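Local coordinates for serine-rich Repeat Adhesion Glycoprotein (Srr1) (Streptococcus agalactiae, PDB 4MBO), which probably binds host fibrinogen through this region, acting as a serine-rich repeat adhesin on the bacterial surface, at residues S175-L180 with Q185-I190; Q246-P251 with S283-V288; Q88-G93 with S111-I116; F49-V54 with Y104-Y109. All coordinates share one frame; numbering follows the deposited sequence.

In the fold
The four contacts form two pairs in two parts of the chain. Contacts 4 and 3 come first and interleave in sequence (49-54, 88-93, 104-109, 111-116); their centres lie about 4 Å apart in the bacterial Ig region, where strands 89-95 and 101-106 are neighbours in one sheet. Contact 1 follows and closes before contact 2 opens, both within the C-terminal adhesin region. Their centres are about 13 Å apart, and strands 186-202 and 283-290 join them in one sheet, with Ile190 touching Val285, Tyr248 and Leu287. Between the pairs, centres are about 37 to 45 Å apart without touching, consistent with two separately packed cores in one adhesin.

Contact 1: S175-L180 with Q185-I190; sequences SRIMKL and QTETYI
Strands 175-180 and 186-190 run antiparallel, their short axes 151° apart and 4.7 Å at closest approach, with Arg176 and Ile190 as a hydrogen-bonded pair joined by two N-to-O bonds (Arg176 N to Ile190 O and Ile190 N to Arg176 O, both 2.9 Å). Further along, Thr188 spans two successive residues: its O accepts from Met178 N while its N donates to Lys179 O. On one face, Tyr189 has CG anti to the backbone N (chi1 175°), which carries the ring along the partner strand until its OH meets Ser175 OG at 2.7 Å; Ser299 bonds the same phenol oxygen from outside, and the two grips together fix where the tip of the side chain lies. Ile177 CG1 lies at the edge of this ring, 3.8 Å from Tyr189 CD1, the two side chains meeting nearly at right angles. Beside them Leu180 CD2 runs alongside Glu187 CB at 3.5 Å, both pointing the same way, while the Glu187 carboxylate is bonded to Gln293 N. The Ile190 face is apolar where Met178 folds over it: with all three torsions near +60° the chain curls back, setting SD 3.5 Å from Ile190 CD1 and 3.7 Å from Thr188 CG2. The arrangement is a beta hairpin of the adhesin region, with a G1 bulge at Gln185 and Thr186 near its turn. Arg176 and Lys179 reach out from the Ile190 face to salt bridges with Asp38 and Asp245. Strand 283-290 extends the sheet beside 186-190, whereas strands 295-302 and 309-316 pack over the Ile177 and Tyr189 face.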
loop_
_atom_site.group_PDB
_atom_site.type_symbol
_atom_site.label_atom_id
_atom_site.label_comp_id
_atom_site.label_asym_id
_atom_site.label_seq_id
_atom_site.Cartn_x
_atom_site.Cartn_y
_atom_site.Cartn_z
ATOM N N SER A 175 6.470 -7.007 -9.161
ATOM C CA SER A 175 5.139 -7.262 -8.649
ATOM C C SER A 175 5.032 -6.797 -7.219
ATOM O O SER A 175 6.040 -6.553 -6.606
ATOM C CB SER A 175 4.792 -8.723 -8.767
ATOM O OG SER A 175 5.661 -9.493 -7.926
ATOM N N ARG A 176 3.814 -6.656 -6.727
ATOM C CA ARG A 176 3.580 -6.164 -5.365
ATOM C C ARG A 176 2.190 -6.504 -4.871
ATOM O O ARG A 176 1.226 -6.409 -5.604
ATOM C CB ARG A 176 3.762 -4.636 -5.399
ATOM C CG ARG A 176 3.825 -3.949 -4.066
ATOM C CD ARG A 176 4.178 -2.467 -4.252
ATOM N NE ARG A 176 4.514 -1.954 -2.946
ATOM C CZ ARG A 176 3.717 -1.253 -2.169
ATOM N NH1 ARG A 176 4.140 -0.958 -0.955
ATOM N NH2 ARG A 176 2.506 -0.868 -2.559
ATOM N N ILE A 177 2.069 -6.901 -3.594
ATOM C CA ILE A 177 0.799 -7.011 -2.968
ATOM C C ILE A 177 0.568 -5.588 -2.484
ATOM O O ILE A 177 1.299 -5.077 -1.605
ATOM C CB ILE A 177 0.817 -7.998 -1.792
ATOM C CG1 ILE A 177 1.086 -9.397 -2.335
ATOM C CG2 ILE A 177 -0.478 -7.892 -1.042
ATOM C CD1 ILE A 177 1.218 -10.491 -1.302
ATOM N N MET A 178 -0.373 -4.895 -3.112
ATOM C CA MET A 178 -0.550 -3.484 -2.802
ATOM C C MET A 178 -1.847 -3.114 -2.127
ATOM O O MET A 178 -2.103 -1.938 -1.865
ATOM C CB MET A 178 -0.296 -2.639 -4.054
ATOM C CG MET A 178 -0.994 -3.115 -5.305
ATOM S SD MET A 178 -2.767 -3.173 -5.146
ATOM C CE MET A 178 -3.142 -1.390 -4.955
ATOM N N LYS A 179 -2.660 -4.116 -1.799
ATOM C CA LYS A 179 -3.928 -3.861 -1.114
ATOM C C LYS A 179 -4.413 -5.095 -0.409
ATOM O O LYS A 179 -4.370 -6.202 -0.973
ATOM C CB LYS A 179 -5.020 -3.419 -2.089
ATOM C CG LYS A 179 -6.230 -2.742 -1.453
ATOM C CD LYS A 179 -5.919 -1.392 -0.799
ATOM C CE LYS A 179 -5.212 -0.430 -1.758
ATOM N NZ LYS A 179 -5.204 0.967 -1.245
ATOM N N LEU A 180 -4.860 -4.903 0.817
ATOM C CA LEU A 180 -5.543 -5.934 1.590
ATOM C C LEU A 180 -6.894 -5.351 1.981
ATOM O O LEU A 180 -6.955 -4.384 2.723
ATOM C CB LEU A 180 -4.745 -6.324 2.823
ATOM C CG LEU A 180 -3.366 -6.956 2.619
ATOM C CD1 LEU A 180 -2.682 -7.148 3.983
ATOM C CD2 LEU A 180 -3.431 -8.261 1.828
ATOM N N GLN A 185 -11.982 -9.526 2.628
ATOM C CA GLN A 185 -10.944 -10.547 2.937
ATOM C C GLN A 185 -10.206 -10.988 1.674
ATOM O O GLN A 185 -10.037 -12.193 1.380
ATOM C CB GLN A 185 -11.520 -11.731 3.705
ATOM C CG GLN A 185 -11.839 -11.353 5.152
ATOM C CD GLN A 185 -10.585 -11.025 5.956
ATOM O OE1 GLN A 185 -9.704 -11.878 6.120
ATOM N NE2 GLN A 185 -10.509 -9.795 6.491
ATOM N N THR A 186 -9.787 -9.984 0.905
ATOM C CA THR A 186 -9.075 -10.231 -0.297
ATOM C C THR A 186 -7.716 -9.531 -0.287
ATOM O O THR A 186 -7.425 -8.753 0.588
ATOM C CB THR A 186 -9.843 -9.721 -1.548
ATOM O OG1 THR A 186 -10.037 -8.301 -1.458
ATOM C CG2 THR A 186 -11.187 -10.430 -1.724
ATOM N N GLU A 187 -6.899 -9.886 -1.266
ATOM C CA GLU A 187 -5.647 -9.216 -1.519
ATOM C C GLU A 187 -5.537 -8.960 -2.997
ATOM O O GLU A 187 -6.059 -9.732 -3.829
ATOM C CB GLU A 187 -4.426 -9.993 -1.021
ATOM C CG GLU A 187 -4.087 -11.239 -1.767
ATOM C CD GLU A 187 -2.977 -12.081 -1.122
ATOM O OE1 GLU A 187 -1.965 -12.393 -1.810
ATOM O OE2 GLU A 187 -3.128 -12.469 0.038
ATOM N N THR A 188 -4.879 -7.858 -3.326
ATOM C CA THR A 188 -4.647 -7.498 -4.707
ATOM C C THR A 188 -3.149 -7.522 -4.961
ATOM O O THR A 188 -2.372 -6.796 -4.334
ATOM C CB THR A 188 -5.210 -6.108 -5.053
ATOM O OG1 THR A 188 -6.618 -6.057 -4.753
ATOM C CG2 THR A 188 -4.990 -5.787 -6.516
ATOM N N TYR A 189 -2.771 -8.351 -5.923
ATOM C CA TYR A 189 -1.405 -8.584 -6.324
ATOM C C TYR A 189 -1.266 -8.073 -7.739
ATOM O O TYR A 189 -1.885 -8.609 -8.680
ATOM C CB TYR A 189 -1.116 -10.114 -6.244
ATOM C CG TYR A 189 0.255 -10.518 -6.753
ATOM C CD1 TYR A 189 1.402 -10.191 -6.053
ATOM C CD2 TYR A 189 0.403 -11.250 -7.922
ATOM C CE1 TYR A 189 2.662 -10.572 -6.488
ATOM C CE2 TYR A 189 1.652 -11.634 -8.361
ATOM C CZ TYR A 189 2.780 -11.306 -7.648
ATOM O OH TYR A 189 4.054 -11.665 -8.089
ATOM N N ILE A 190 -0.416 -7.094 -7.907
ATOM C CA ILE A 190 -0.235 -6.454 -9.197
ATOM C C ILE A 190 1.148 -6.710 -9.770
ATOM O O ILE A 190 2.159 -6.658 -9.053
ATOM C CB ILE A 190 -0.503 -4.949 -9.102
ATOM C CG1 ILE A 190 -1.930 -4.723 -8.637
ATOM C CG2 ILE A 190 -0.285 -4.291 -10.471
ATOM C CD1 ILE A 190 -2.380 -3.280 -8.657
#

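Contact 2: Q246-P251 with S283-V288; sequences QNYDSP and SYVVLV
Tyr248 reaches from a type I turn to strand 283-288 and meets it through two aliphatic side chains, Val285 and Leu287, which point toward the ring from alternate positions of the strand. Its CG lies anti to the carbonyl carbon (chi1 -70°), which sends the ring out from the turn to the strand. The packed part is small, 129 Å² in all, and rests on two methyls that approach the ring. Leu287 CD2 lies 3.9 Å from both Tyr248 CD2 and Tyr248 CE2, and 4.3 Å from the ring centroid at 30° off the normal, an off-centre CH-pi contact. At the far end of the phenol, Val285 CG1 approaches Tyr248 CE1 at 4.0 Å, the two side chains lying roughly at right angles. Gln246 CG sits 3.7 Å above the ring plane and toward the rim, so the residue just ahead of the turn covers part of one face. Phe253 meets the same ring edge-to-face, and Ile190 of contact 1 touches Tyr248, Val285 and Leu287 alike.

The opposite part of the segment is loose and solvent-facing: Asn247, Asp249 and Pro251 are exposed and touch nothing of the strand. Its shape is held internally by an Asx turn, Asp249 N donating to Asn247 OD1 at 3.0 Å from above the carbonyl plane. The contact therefore joins loop to sheet by dispersion and CH-pi packing, without polar bonds across it, while the one polar tip, Tyr248 OH, is satisfied by Met244 O within its own loop.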
loop_
_atom_site.group_PDB
_atom_site.type_symbol
_atom_site.label_atom_id
_atom_site.label_comp_id
_atom_site.label_asym_id
_atom_site.label_seq_id
_atom_site.Cartn_x
_atom_site.Cartn_y
_atom_site.Cartn_z
ATOM N N GLN A 246 -2.677 3.166 -8.021
ATOM C CA GLN A 246 -2.975 4.359 -8.802
ATOM C C GLN A 246 -4.330 4.190 -9.503
ATOM O O GLN A 246 -4.968 3.158 -9.408
ATOM C CB GLN A 246 -1.830 4.633 -9.791
ATOM C CG GLN A 246 -1.497 3.433 -10.683
ATOM C CD GLN A 246 -0.271 3.650 -11.592
ATOM O OE1 GLN A 246 0.730 2.955 -11.487
ATOM N NE2 GLN A 246 -0.356 4.635 -12.462
ATOM N N ASN A 247 -4.762 5.247 -10.168
ATOM C CA ASN A 247 -6.049 5.236 -10.831
ATOM C C ASN A 247 -5.919 4.497 -12.158
ATOM O O ASN A 247 -5.403 5.049 -13.131
ATOM C CB ASN A 247 -6.524 6.662 -11.066
ATOM C CG ASN A 247 -7.857 6.702 -11.763
ATOM O OD1 ASN A 247 -8.550 5.700 -11.844
ATOM N ND2 ASN A 247 -8.236 7.866 -12.229
ATOM N N TYR A 248 -6.351 3.247 -12.161
ATOM C CA TYR A 248 -6.261 2.409 -13.351
ATOM C C TYR A 248 -7.397 2.672 -14.338
ATOM O O TYR A 248 -7.398 2.097 -15.425
ATOM C CB TYR A 248 -6.196 0.948 -12.976
ATOM C CG TYR A 248 -4.897 0.578 -12.338
ATOM C CD1 TYR A 248 -3.723 0.576 -13.080
ATOM C CD2 TYR A 248 -4.830 0.191 -11.002
ATOM C CE1 TYR A 248 -2.522 0.227 -12.492
ATOM C CE2 TYR A 248 -3.633 -0.130 -10.412
ATOM C CZ TYR A 248 -2.492 -0.144 -11.178
ATOM O OH TYR A 248 -1.308 -0.463 -10.592
ATOM N N ASP A 249 -8.346 3.512 -13.939
ATOM C CA ASP A 249 -9.456 3.892 -14.830
ATOM C C ASP A 249 -9.157 5.168 -15.618
ATOM O O ASP A 249 -10.025 5.674 -16.317
ATOM C CB ASP A 249 -10.758 4.063 -14.033
ATOM C CG ASP A 249 -11.420 2.744 -13.699
ATOM O OD1 ASP A 249 -11.414 1.832 -14.560
ATOM O OD2 ASP A 249 -11.985 2.624 -12.584
ATOM N N SER A 250 -7.924 5.660 -15.555
ATOM C CA SER A 250 -7.577 6.882 -16.236
ATOM C C SER A 250 -7.367 6.611 -17.726
ATOM O O SER A 250 -7.194 5.454 -18.124
ATOM C CB SER A 250 -6.324 7.500 -15.620
ATOM O OG SER A 250 -5.140 6.952 -16.153
ATOM N N PRO A 251 -7.363 7.674 -18.547
ATOM C CA PRO A 251 -7.138 7.595 -19.995
ATOM C C PRO A 251 -5.791 6.996 -20.411
ATOM O O PRO A 251 -5.628 6.554 -21.552
ATOM C CB PRO A 251 -7.176 9.064 -20.436
ATOM C CG PRO A 251 -7.959 9.768 -19.389
ATOM C CD PRO A 251 -7.647 9.059 -18.114
ATOM N N SER A 283 3.987 -1.214 -21.919
ATOM C CA SER A 283 4.044 -1.911 -20.634
ATOM C C SER A 283 2.658 -2.476 -20.340
ATOM O O SER A 283 1.639 -1.970 -20.852
ATOM C CB SER A 283 4.476 -0.980 -19.503
ATOM O OG SER A 283 5.778 -0.442 -19.741
ATOM N N TYR A 284 2.598 -3.580 -19.612
ATOM C CA TYR A 284 1.325 -4.143 -19.211
ATOM C C TYR A 284 1.268 -4.225 -17.692
ATOM O O TYR A 284 2.288 -4.317 -17.021
ATOM C CB TYR A 284 1.091 -5.542 -19.775
ATOM C CG TYR A 284 1.037 -5.602 -21.278
ATOM C CD1 TYR A 284 -0.095 -5.206 -21.963
ATOM C CD2 TYR A 284 2.123 -6.036 -22.001
ATOM C CE1 TYR A 284 -0.153 -5.219 -23.337
ATOM C CE2 TYR A 284 2.073 -6.099 -23.379
ATOM C CZ TYR A 284 0.942 -5.686 -24.043
ATOM O OH TYR A 284 0.909 -5.723 -25.427
ATOM N N VAL A 285 0.062 -4.116 -17.158
ATOM C CA VAL A 285 -0.185 -4.283 -15.740
ATOM C C VAL A 285 -1.234 -5.396 -15.623
ATOM O O VAL A 285 -2.312 -5.321 -16.211
ATOM C CB VAL A 285 -0.675 -3.001 -15.101
ATOM C CG1 VAL A 285 -0.909 -3.229 -13.634
ATOM C CG2 VAL A 285 0.311 -1.860 -15.342
ATOM N N VAL A 286 -0.913 -6.431 -14.853
ATOM C CA VAL A 286 -1.821 -7.531 -14.595
ATOM C C VAL A 286 -2.272 -7.431 -13.145
ATOM O O VAL A 286 -1.436 -7.484 -12.212
ATOM C CB VAL A 286 -1.176 -8.902 -14.825
ATOM C CG1 VAL A 286 -2.201 -9.984 -14.483
ATOM C CG2 VAL A 286 -0.659 -9.021 -16.248
ATOM N N LEU A 287 -3.565 -7.243 -12.914
ATOM C CA LEU A 287 -4.092 -7.158 -11.568
ATOM C C LEU A 287 -4.776 -8.464 -11.238
ATOM O O LEU A 287 -5.637 -8.919 -11.988
ATOM C CB LEU A 287 -5.081 -6.023 -11.421
ATOM C CG LEU A 287 -4.550 -4.615 -11.735
ATOM C CD1 LEU A 287 -4.675 -4.266 -13.194
ATOM C CD2 LEU A 287 -5.349 -3.638 -10.888
ATOM N N VAL A 288 -4.360 -9.095 -10.158
ATOM C CA VAL A 288 -4.946 -10.347 -9.679
ATOM C C VAL A 288 -5.541 -10.130 -8.289
ATOM O O VAL A 288 -4.809 -9.769 -7.347
ATOM C CB VAL A 288 -3.892 -11.464 -9.636
ATOM C CG1 VAL A 288 -4.432 -12.732 -8.970
ATOM C CG2 VAL A 288 -3.360 -11.750 -11.028
#

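Contact 3: Q88-G93 with S111-I116; sequences QLLATG and STLNNI
Leu90 reaches Leu113 and Ile116 because its CG is placed anti to the carbonyl carbon (chi1 -68°) and its end then swings toward them, although its CB does not aim at the partner segment; chi2 near 173° spreads the two methyls to different targets. Ile116 answers with CG2, the branch anti to its backbone N, which turns this methyl toward the leucine. The setting is the bacterial Ig region, a beta sandwich in which Leu90 belongs to one sheet and Ile116 begins strand 116-126 of the other, so the contact bridges the two sheets at one end of the sandwich.

Leu90 and Ala91 both face Ile82, forming a classic beta bulge at which the strand's regular pairing is interrupted. The Leu90 backbone departs from extended values here, which fits the irregular step. Its CD1 meets Ile116 CG2 at 3.8 Å, the two side chains sliding past each other in opposite directions. The other branch, CD2, is used against Leu113, whose side chain crosses that of Leu90 at about a right angle. The total buried area is 111 Å², shared by three residues alone. All interactions across it are between carbons, so shape and not polarity sets the fit. Around it, Trp106 touches both Leu90 and Ile116, while Tyr109 and Ala110 of helix 108-111 also cover Leu90. The tightest point is Leu90 CD2 against Leu113 CD1 at 3.5 Å, closer than usual van der Waals contact between methyls.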
loop_
_atom_site.group_PDB
_atom_site.type_symbol
_atom_site.label_atom_id
_atom_site.label_comp_id
_atom_site.label_asym_id
_atom_site.label_seq_id
_atom_site.Cartn_x
_atom_site.Cartn_y
_atom_site.Cartn_z
ATOM N N GLN A 88 -12.372 0.425 30.093
ATOM C CA GLN A 88 -13.613 0.902 29.450
ATOM C C GLN A 88 -13.336 1.900 28.313
ATOM O O GLN A 88 -12.319 2.570 28.299
ATOM C CB GLN A 88 -14.549 1.471 30.491
ATOM C CG GLN A 88 -15.215 0.375 31.331
ATOM C CD GLN A 88 -15.922 0.936 32.536
ATOM O OE1 GLN A 88 -15.315 1.142 33.586
ATOM N NE2 GLN A 88 -17.224 1.149 32.407
ATOM N N LEU A 89 -14.262 1.987 27.359
ATOM C CA LEU A 89 -14.024 2.769 26.141
ATOM C C LEU A 89 -14.329 4.267 26.311
ATOM O O LEU A 89 -15.446 4.642 26.662
ATOM C CB LEU A 89 -14.833 2.151 24.980
ATOM C CG LEU A 89 -14.174 2.177 23.607
ATOM C CD1 LEU A 89 -14.901 1.264 22.616
ATOM C CD2 LEU A 89 -14.092 3.583 23.085
ATOM N N LEU A 90 -13.300 5.102 26.103
ATOM C CA LEU A 90 -13.439 6.567 26.184
ATOM C C LEU A 90 -13.845 7.179 24.842
ATOM O O LEU A 90 -14.628 8.107 24.793
ATOM C CB LEU A 90 -12.124 7.220 26.623
ATOM C CG LEU A 90 -11.673 6.957 28.055
ATOM C CD1 LEU A 90 -10.274 7.540 28.209
ATOM C CD2 LEU A 90 -12.636 7.521 29.077
ATOM N N ALA A 91 -13.285 6.669 23.767
ATOM C CA ALA A 91 -13.571 7.240 22.446
ATOM C C ALA A 91 -13.271 6.280 21.342
ATOM O O ALA A 91 -12.373 5.435 21.466
ATOM C CB ALA A 91 -12.727 8.497 22.251
ATOM N N THR A 92 -14.012 6.398 20.240
ATOM C CA THR A 92 -13.748 5.604 19.075
ATOM C C THR A 92 -13.247 6.562 17.996
ATOM O O THR A 92 -13.556 7.748 18.035
ATOM C CB THR A 92 -15.021 4.904 18.600
ATOM O OG1 THR A 92 -16.042 5.879 18.403
ATOM C CG2 THR A 92 -15.484 3.931 19.659
ATOM N N GLY A 93 -12.513 6.067 17.027
ATOM C CA GLY A 93 -11.953 6.946 16.034
ATOM C C GLY A 93 -11.912 6.383 14.646
ATOM O O GLY A 93 -11.971 5.163 14.450
ATOM N N SER A 111 -18.402 10.666 29.075
ATOM C CA SER A 111 -19.134 11.835 29.564
ATOM C C SER A 111 -19.484 11.775 31.067
ATOM O O SER A 111 -19.822 12.795 31.647
ATOM C CB SER A 111 -20.418 12.086 28.727
ATOM O OG SER A 111 -21.417 11.080 28.937
ATOM N N THR A 112 -19.344 10.598 31.684
ATOM C CA THR A 112 -19.628 10.417 33.117
ATOM C C THR A 112 -18.398 10.677 33.979
ATOM O O THR A 112 -18.498 10.768 35.200
ATOM C CB THR A 112 -20.112 8.980 33.452
ATOM O OG1 THR A 112 -19.055 8.019 33.270
ATOM C CG2 THR A 112 -21.307 8.589 32.607
ATOM N N LEU A 113 -17.235 10.809 33.347
ATOM C CA LEU A 113 -15.991 10.966 34.078
ATOM C C LEU A 113 -15.532 12.389 34.275
ATOM O O LEU A 113 -16.062 13.341 33.691
ATOM C CB LEU A 113 -14.877 10.226 33.335
ATOM C CG LEU A 113 -15.139 8.761 32.999
ATOM C CD1 LEU A 113 -13.990 8.211 32.185
ATOM C CD2 LEU A 113 -15.339 7.927 34.255
ATOM N N ASN A 114 -14.533 12.521 35.137
ATOM C CA ASN A 114 -13.844 13.784 35.337
ATOM C C ASN A 114 -12.356 13.510 35.247
ATOM O O ASN A 114 -11.894 12.444 35.661
ATOM C CB ASN A 114 -14.193 14.453 36.656
ATOM C CG ASN A 114 -15.585 15.052 36.646
ATOM O OD1 ASN A 114 -15.742 16.268 36.516
ATOM N ND2 ASN A 114 -16.601 14.201 36.707
ATOM N N ASN A 115 -11.629 14.472 34.692
ATOM C CA ASN A 115 -10.176 14.403 34.547
ATOM C C ASN A 115 -9.733 13.159 33.799
ATOM O O ASN A 115 -9.123 12.249 34.355
ATOM C CB ASN A 115 -9.504 14.502 35.908
ATOM C CG ASN A 115 -9.879 15.784 36.634
ATOM O OD1 ASN A 115 -9.939 16.857 36.039
ATOM N ND2 ASN A 115 -10.145 15.670 37.918
ATOM N N ILE A 116 -10.080 13.149 32.524
ATOM C CA ILE A 116 -9.779 12.073 31.614
ATOM C C ILE A 116 -8.361 12.215 31.069
ATOM O O ILE A 116 -7.924 13.309 30.733
ATOM C CB ILE A 116 -10.745 12.125 30.409
ATOM C CG1 ILE A 116 -12.179 11.838 30.872
ATOM C CG2 ILE A 116 -10.327 11.137 29.315
ATOM C CD1 ILE A 116 -13.205 12.152 29.816
#

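Contact 4: F49-V54 with Y104-Y109; sequences FSIASV and YTWTRY
Trp106 carries the contact, its indole met by Val54 over one face and by Phe49 and Ile51 at the end of its six-membered ring. Its CG lies anti to the carbonyl carbon (chi1 -62°), which points the indole toward the partner segment. Val54 CG1 sits 3.7 Å from the centroid of the five-membered ring and 11° off the normal, an almost perpendicular CH-pi contact. Its second methyl, CG2, also touches the tryptophan at Trp106 CG, 3.7 Å away, so both branches of the valine press on one face while the two side chains cross at about a right angle.

Phe49 holds its ring in the crowded rotamer, between backbone N and carbonyl carbon (chi1 60°), which directs the ring at the indole's far end. Phe49 CE1 lies 3.8 Å from Trp106 CH2, and each ring presents an edge to the other. Ile51 completes the set: its CG2 approaches Trp106 CZ2 at 4.0 Å, obliquely to the ring.

Phe49 and Ile51 of strand 43-51, with Val54 of the loop that follows, pack on Trp106 of strand 101-106; the two strands belong to different sheets of the Ig-like sandwich. Phe60 also packs against both Phe49 and Trp106. Trp106 NE1 is buried without a polar partner in the model. The contact thus rests on dispersion and CH-pi contacts, probably at the cost of one unmet N-H in the sandwich core.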
loop_
_atom_site.group_PDB
_atom_site.type_symbol
_atom_site.label_atom_id
_atom_site.label_comp_id
_atom_site.label_asym_id
_atom_site.label_seq_id
_atom_site.Cartn_x
_atom_site.Cartn_y
_atom_site.Cartn_z
ATOM N N PHE A 49 -2.970 13.657 26.063
ATOM C CA PHE A 49 -3.520 14.882 26.642
ATOM C C PHE A 49 -4.424 14.534 27.828
ATOM O O PHE A 49 -4.692 13.354 28.095
ATOM C CB PHE A 49 -4.346 15.677 25.593
ATOM C CG PHE A 49 -5.511 14.922 25.029
ATOM C CD1 PHE A 49 -6.755 14.923 25.656
ATOM C CD2 PHE A 49 -5.365 14.196 23.847
ATOM C CE1 PHE A 49 -7.826 14.218 25.138
ATOM C CE2 PHE A 49 -6.432 13.472 23.342
ATOM C CZ PHE A 49 -7.660 13.490 23.974
ATOM N N SER A 50 -4.847 15.571 28.539
ATOM C CA SER A 50 -5.848 15.482 29.563
ATOM C C SER A 50 -7.014 16.386 29.189
ATOM O O SER A 50 -6.842 17.380 28.474
ATOM C CB SER A 50 -5.306 15.959 30.910
ATOM O OG SER A 50 -4.336 15.064 31.381
ATOM N N ILE A 51 -8.203 16.055 29.696
ATOM C CA ILE A 51 -9.388 16.894 29.477
ATOM C C ILE A 51 -10.295 16.755 30.720
ATOM O O ILE A 51 -10.544 15.635 31.206
ATOM C CB ILE A 51 -10.092 16.571 28.127
ATOM C CG1 ILE A 51 -11.209 17.576 27.869
ATOM C CG2 ILE A 51 -10.631 15.143 28.071
ATOM C CD1 ILE A 51 -11.673 17.595 26.434
ATOM N N ALA A 52 -10.726 17.880 31.282
ATOM C CA ALA A 52 -11.531 17.853 32.518
ATOM C C ALA A 52 -12.836 17.082 32.386
ATOM O O ALA A 52 -13.202 16.285 33.261
ATOM C CB ALA A 52 -11.803 19.273 32.982
ATOM N N SER A 53 -13.566 17.349 31.322
ATOM C CA SER A 53 -14.800 16.643 31.087
ATOM C C SER A 53 -15.208 16.798 29.644
ATOM O O SER A 53 -14.790 17.737 28.970
ATOM C CB SER A 53 -15.911 17.142 32.012
ATOM O OG SER A 53 -16.426 18.379 31.571
ATOM N N VAL A 54 -16.013 15.857 29.173
ATOM C CA VAL A 54 -16.514 15.858 27.819
ATOM C C VAL A 54 -17.983 15.448 27.779
ATOM O O VAL A 54 -18.518 14.960 28.770
ATOM C CB VAL A 54 -15.733 14.865 26.933
ATOM C CG1 VAL A 54 -14.242 15.170 26.991
ATOM C CG2 VAL A 54 -16.011 13.417 27.352
ATOM N N TYR A 104 -11.852 11.441 16.558
ATOM C CA TYR A 104 -12.267 10.657 17.712
ATOM C C TYR A 104 -13.536 11.243 18.308
ATOM O O TYR A 104 -13.674 12.455 18.450
ATOM C CB TYR A 104 -11.184 10.644 18.782
ATOM C CG TYR A 104 -9.984 9.814 18.427
ATOM C CD1 TYR A 104 -9.932 8.457 18.742
ATOM C CD2 TYR A 104 -8.880 10.386 17.837
ATOM C CE1 TYR A 104 -8.797 7.705 18.418
ATOM C CE2 TYR A 104 -7.762 9.656 17.513
ATOM C CZ TYR A 104 -7.719 8.325 17.818
ATOM O OH TYR A 104 -6.577 7.650 17.463
ATOM N N THR A 105 -14.467 10.358 18.669
ATOM C CA THR A 105 -15.743 10.746 19.250
ATOM C C THR A 105 -15.888 10.171 20.655
ATOM O O THR A 105 -15.776 8.948 20.843
ATOM C CB THR A 105 -16.894 10.255 18.371
ATOM O OG1 THR A 105 -16.714 10.741 17.025
ATOM C CG2 THR A 105 -18.256 10.744 18.923
ATOM N N TRP A 106 -16.111 11.046 21.635
ATOM C CA TRP A 106 -16.241 10.631 23.019
ATOM C C TRP A 106 -17.515 9.807 23.261
ATOM O O TRP A 106 -18.593 10.123 22.746
ATOM C CB TRP A 106 -16.256 11.837 23.948
ATOM C CG TRP A 106 -15.003 12.646 23.895
ATOM C CD1 TRP A 106 -14.840 13.847 23.301
ATOM C CD2 TRP A 106 -13.718 12.281 24.436
ATOM N NE1 TRP A 106 -13.536 14.255 23.417
ATOM C CE2 TRP A 106 -12.851 13.339 24.183
ATOM C CE3 TRP A 106 -13.245 11.172 25.161
ATOM C CZ2 TRP A 106 -11.496 13.321 24.600
ATOM C CZ3 TRP A 106 -11.910 11.143 25.579
ATOM C CH2 TRP A 106 -11.047 12.207 25.276
ATOM N N THR A 107 -17.393 8.807 24.106
ATOM C CA THR A 107 -18.525 7.942 24.430
ATOM C C THR A 107 -19.396 8.447 25.583
ATOM O O THR A 107 -19.070 9.398 26.293
ATOM C CB THR A 107 -18.009 6.558 24.833
ATOM O OG1 THR A 107 -17.220 6.701 26.029
ATOM C CG2 THR A 107 -17.220 5.895 23.726
ATOM N N ARG A 108 -20.539 7.785 25.778
ATOM C CA ARG A 108 -21.407 8.082 26.904
ATOM C C ARG A 108 -20.611 7.827 28.190
ATOM O O ARG A 108 -20.621 8.635 29.112
ATOM C CB ARG A 108 -22.675 7.191 26.851
ATOM C CG ARG A 108 -23.708 7.475 27.922
ATOM C CD ARG A 108 -25.094 6.858 27.616
ATOM N NE ARG A 108 -25.551 7.183 26.251
ATOM C CZ ARG A 108 -25.952 6.311 25.325
ATOM N NH1 ARG A 108 -26.129 5.015 25.595
ATOM N NH2 ARG A 108 -26.300 6.762 24.135
ATOM N N TYR A 109 -19.875 6.723 28.210
ATOM C CA TYR A 109 -19.059 6.397 29.395
ATOM C C TYR A 109 -18.088 7.542 29.707
ATOM O O TYR A 109 -17.982 8.000 30.845
ATOM C CB TYR A 109 -18.309 5.089 29.208
ATOM C CG TYR A 109 -17.254 4.876 30.302
ATOM C CD1 TYR A 109 -17.630 4.562 31.602
ATOM C CD2 TYR A 109 -15.901 5.025 30.030
ATOM C CE1 TYR A 109 -16.692 4.377 32.596
ATOM C CE2 TYR A 109 -14.952 4.834 31.019
ATOM C CZ TYR A 109 -15.355 4.510 32.310
ATOM O OH TYR A 109 -14.438 4.325 33.345
#